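Local coordinates for putative sugar binding protein (Geobacillus stearothermophilus, PDB 6GT9), which binds galactose, and probably glucose, as part of a three-component sensing system linked to galactan utilization, at residues H194-R197 and V198-A201; Y218-S221 and A222-I226. All coordinates share one frame; numbering follows the deposited sequence.

Both interactions sit in the lobe built round the mixed sheet, at the C-terminal ends of parallel strands where the chain turns into a helix beside the sugar. Interaction 1 comes first along the chain, where the loop after strand 185-192 starts helix 197-210; that helix leads on to strand 216-219, whose turn into helix 224-235 is interaction 2. Their centres lie about 9 Å apart, and they touch: CD1 of L223 packs on O of I195 at 3.4 Å, and A200 lies against D224. Both reach galactose, residues 194-201 through the I195 side chain and residues 218-226 through the A222 backbone, so two successive helix starts line one flank of the pocket.

Interaction 1. Residues H194-R197 and V198-A201; sequences HITR and VQAA. With GAL (beta-D-galactopyranose), chain E; SO4 (sulfate ion), chain F.
H194 and Q199 meet through their polar ends: ND1 of the H194 imidazole gives its hydrogen to OE1 of the Q199 amide at 2.7 Å, in a nearly straight bond. The oxygen lies at the ring edge, almost in the imidazole plane, while ring and amide planes are turned 48° against each other. With CG of H194 anti to its carbonyl carbon (chi1 -60°), the ring reaches back toward the helix; Q199 answers with a side chain extended beyond CG.

Between them in sequence, T196 is the N-cap of the helix. Its OG1 stands between its own backbone N and carbonyl carbon (chi1 75°), facing the first turn, and takes the N-H of Q199 at 3.0 Å. The T196 carbonyl then accepts from N of A200, and the R197 carbonyl from N of A201, starting the regular helical bonding.

A sulfate, probably from the crystallisation liquor, rests on this helix start. Sulfate O2 receives the hydrogen of R197 N at 2.7 Å. Sulfate O3 takes that of V198 N at 2.9 Å. The guanidinium of R197 offers its edge as well, NH1 reaching sulfate O4 at 3.2 Å and O2 more weakly. D43 and E251 form salt bridges with its NH2 and NE, so in this crystal the group is held on several sides.

I195 turns the other way, its CG2 lying 3.6 Å from C6 of the galactose. The whole is an N-capped helix start with an anion at its amides, beside the sugar pocket of a periplasmic binding protein.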
# COMPACT_ATOMS: atom_id res chain seq x y z
N HIS A 194 10.48 -6.25 0.52
CA HIS A 194 10.94 -4.93 0.97
C HIS A 194 10.65 -3.85 -0.07
O HIS A 194 11.43 -2.93 -0.29
CB HIS A 194 12.41 -4.99 1.37
CG HIS A 194 12.66 -5.95 2.48
ND1 HIS A 194 13.22 -7.20 2.27
CD2 HIS A 194 12.32 -5.91 3.79
CE1 HIS A 194 13.26 -7.86 3.41
NE2 HIS A 194 12.72 -7.09 4.35
N ILE A 195 9.46 -3.98 -0.69
CA ILE A 195 8.87 -3.10 -1.70
C ILE A 195 9.83 -2.63 -2.78
O ILE A 195 9.71 -1.50 -3.28
CB ILE A 195 8.16 -1.89 -1.03
CG1 ILE A 195 9.12 -0.95 -0.32
CG2 ILE A 195 7.07 -2.36 -0.07
CD1 ILE A 195 8.42 0.34 0.08
N THR A 196 10.75 -3.49 -3.21
CA THR A 196 11.56 -3.18 -4.38
C THR A 196 11.28 -4.20 -5.47
O THR A 196 10.90 -5.34 -5.19
CB THR A 196 13.07 -3.16 -4.07
OG1 THR A 196 13.56 -4.50 -3.93
CG2 THR A 196 13.35 -2.37 -2.77
N ARG A 197 11.44 -3.77 -6.73
CA ARG A 197 11.28 -4.71 -7.84
C ARG A 197 12.30 -5.83 -7.75
O ARG A 197 12.00 -6.99 -8.07
CB ARG A 197 11.45 -3.99 -9.18
CG ARG A 197 10.36 -3.03 -9.53
CD ARG A 197 10.71 -2.35 -10.84
NE ARG A 197 9.89 -1.17 -11.07
CZ ARG A 197 10.06 -0.01 -10.44
NH1 ARG A 197 11.00 0.13 -9.51
NH2 ARG A 197 9.27 1.02 -10.72
N VAL A 198 13.52 -5.50 -7.30
CA VAL A 198 14.61 -6.46 -7.42
C VAL A 198 14.48 -7.57 -6.38
O VAL A 198 14.74 -8.74 -6.68
CB VAL A 198 15.97 -5.74 -7.33
CG1 VAL A 198 17.09 -6.74 -7.08
CG2 VAL A 198 16.22 -5.00 -8.63
N GLN A 199 14.05 -7.24 -5.17
CA GLN A 199 13.86 -8.31 -4.20
C GLN A 199 12.62 -9.14 -4.52
O GLN A 199 12.61 -10.36 -4.28
CB GLN A 199 13.79 -7.76 -2.78
CG GLN A 199 15.13 -7.73 -2.07
CD GLN A 199 15.00 -7.46 -0.59
OE1 GLN A 199 14.45 -8.28 0.16
NE2 GLN A 199 15.47 -6.31 -0.16
N ALA A 200 11.57 -8.52 -5.06
CA ALA A 200 10.42 -9.30 -5.50
C ALA A 200 10.83 -10.35 -6.53
O ALA A 200 10.47 -11.53 -6.42
CB ALA A 200 9.33 -8.38 -6.06
N ALA A 201 11.63 -9.93 -7.53
CA ALA A 201 12.12 -10.86 -8.54
C ALA A 201 13.03 -11.93 -7.93
O ALA A 201 12.90 -13.12 -8.26
CB ALA A 201 12.87 -10.11 -9.63
C1 GAL E . 1.28 -0.22 -2.21
C2 GAL E . 1.07 0.23 -0.78
C3 GAL E . 2.07 1.34 -0.38
C4 GAL E . 3.49 0.87 -0.62
C5 GAL E . 3.65 0.34 -2.04
C6 GAL E . 5.01 -0.32 -2.27
O1 GAL E . 0.36 -1.25 -2.52
O2 GAL E . -0.26 0.74 -0.58
O3 GAL E . 1.97 1.60 0.98
O4 GAL E . 3.84 -0.16 0.31
O5 GAL E . 2.63 -0.68 -2.39
O6 GAL E . 5.27 -0.45 -3.65
S SO4 F . 13.79 -1.38 -7.55
O1 SO4 F . 14.64 -0.35 -6.93
O2 SO4 F . 12.40 -1.23 -7.11
O3 SO4 F . 14.29 -2.71 -7.17
O4 SO4 F . 13.79 -1.26 -9.00

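Interaction 2. Residues Y218-S221 and A222-I226. With GAL (beta-D-galactopyranose), chain E.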
# COMPACT_ATOMS: atom_id res chain seq x y z
N TYR A 218 0.69 -14.23 -5.75
CA TYR A 218 -0.10 -13.11 -5.22
C TYR A 218 0.88 -12.10 -4.64
O TYR A 218 1.59 -12.41 -3.69
CB TYR A 218 -1.06 -13.60 -4.15
CG TYR A 218 -1.74 -12.53 -3.31
CD1 TYR A 218 -2.27 -11.38 -3.89
CD2 TYR A 218 -1.92 -12.71 -1.95
CE1 TYR A 218 -2.92 -10.41 -3.13
CE2 TYR A 218 -2.57 -11.75 -1.17
CZ TYR A 218 -3.08 -10.62 -1.77
OH TYR A 218 -3.74 -9.68 -1.00
N GLY A 219 0.93 -10.90 -5.22
CA GLY A 219 1.76 -9.81 -4.71
C GLY A 219 0.87 -8.80 -4.00
O GLY A 219 -0.22 -8.49 -4.47
N THR A 220 1.34 -8.29 -2.85
CA THR A 220 0.48 -7.46 -2.03
C THR A 220 0.90 -6.00 -1.98
O THR A 220 0.28 -5.22 -1.24
CB THR A 220 0.39 -8.00 -0.59
OG1 THR A 220 1.66 -7.88 0.07
CG2 THR A 220 -0.02 -9.48 -0.61
N SER A 221 1.92 -5.60 -2.74
CA SER A 221 2.32 -4.21 -2.81
C SER A 221 2.68 -3.88 -4.25
O SER A 221 2.74 -4.77 -5.11
CB SER A 221 3.46 -3.90 -1.83
OG SER A 221 4.68 -4.52 -2.21
N ALA A 222 2.93 -2.60 -4.52
CA ALA A 222 2.78 -2.07 -5.88
C ALA A 222 3.79 -2.63 -6.88
O ALA A 222 3.51 -2.62 -8.08
CB ALA A 222 2.88 -0.55 -5.86
N LEU A 223 4.95 -3.10 -6.43
CA LEU A 223 6.00 -3.57 -7.33
C LEU A 223 6.17 -5.09 -7.33
O LEU A 223 6.98 -5.61 -8.10
CB LEU A 223 7.34 -2.90 -6.96
CG LEU A 223 7.27 -1.37 -6.98
CD1 LEU A 223 8.52 -0.74 -6.37
CD2 LEU A 223 7.03 -0.85 -8.39
N ASP A 224 5.41 -5.80 -6.50
CA ASP A 224 5.63 -7.23 -6.33
C ASP A 224 5.33 -8.00 -7.61
O ASP A 224 6.15 -8.81 -8.07
CB ASP A 224 4.78 -7.75 -5.18
CG ASP A 224 5.19 -7.18 -3.86
OD1 ASP A 224 6.39 -6.92 -3.69
OD2 ASP A 224 4.31 -7.02 -2.99
N ALA A 225 4.15 -7.78 -8.19
CA ALA A 225 3.77 -8.54 -9.38
C ALA A 225 4.65 -8.17 -10.57
O ALA A 225 4.85 -8.99 -11.48
CB ALA A 225 2.30 -8.32 -9.70
N ILE A 226 5.19 -6.96 -10.58
CA ILE A 226 6.18 -6.60 -11.59
C ILE A 226 7.43 -7.44 -11.44
O ILE A 226 7.97 -7.95 -12.43
CB ILE A 226 6.48 -5.09 -11.50
CG1 ILE A 226 5.27 -4.29 -11.96
CG2 ILE A 226 7.74 -4.74 -12.32
CD1 ILE A 226 5.30 -2.83 -11.50
C1 GAL E . 1.28 -0.22 -2.21
C2 GAL E . 1.07 0.23 -0.78
C3 GAL E . 2.07 1.34 -0.38
C4 GAL E . 3.49 0.87 -0.62
C5 GAL E . 3.65 0.34 -2.04
C6 GAL E . 5.01 -0.32 -2.27
O1 GAL E . 0.36 -1.25 -2.52
O2 GAL E . -0.26 0.74 -0.58
O3 GAL E . 1.97 1.60 0.98
O4 GAL E . 3.84 -0.16 0.31
O5 GAL E . 2.63 -0.68 -2.39
O6 GAL E . 5.27 -0.45 -3.65
O HOH W 1 1.85 -6.23 -7.30
O HOH W 2 6.19 -3.04 -3.70
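D224 lays its side chain back over the turn that precedes it, CB resting 3.7 Å from CA of G219 and OD2 reaching S221. This is the strand-to-helix turn of a beta-alpha-beta unit, strand 216-219 running into helix 224-235, in one of the two lobes that close on the sugar in a periplasmic binding protein. OD2 gathers three donors: OG of S221 at 2.6 Å, coming from above the carboxylate plane, and the backbone N-H groups of S221 and T220, both weak and bent. The D224 carboxylate points back at the turn because CG is anti to the carbonyl carbon (chi1 -65°), and its other oxygen, OD1, is held by S193. Replacing this aspartate by an alanine is likely to leave the buried S221 hydroxyl and the two amides without their shared acceptor, and the turn freer to shift.

G219 also matters for room: a CB on it would point at D224 and clash with the aspartate CB. The backbone closes the same turn, N of D224 donating to O of S221 from above the carbonyl plane, and a water bridges that carbonyl to N of A225.

T220 turns away from the helix start; its OG1 bonds to Q168 and T160. On the ligand side, N of A222 donates to the ring oxygen O5 of galactose at 2.9 Å and more weakly to O6, while its CB lies 3.3 Å from O6. The S221 hydroxyl, set between its own backbone N and carbonyl carbon (chi1 69°), has a second role: a second water donates to S221 OG at 2.6 Å. That same water accepts from N of L223 and is hydrogen-bonded to galactose O6.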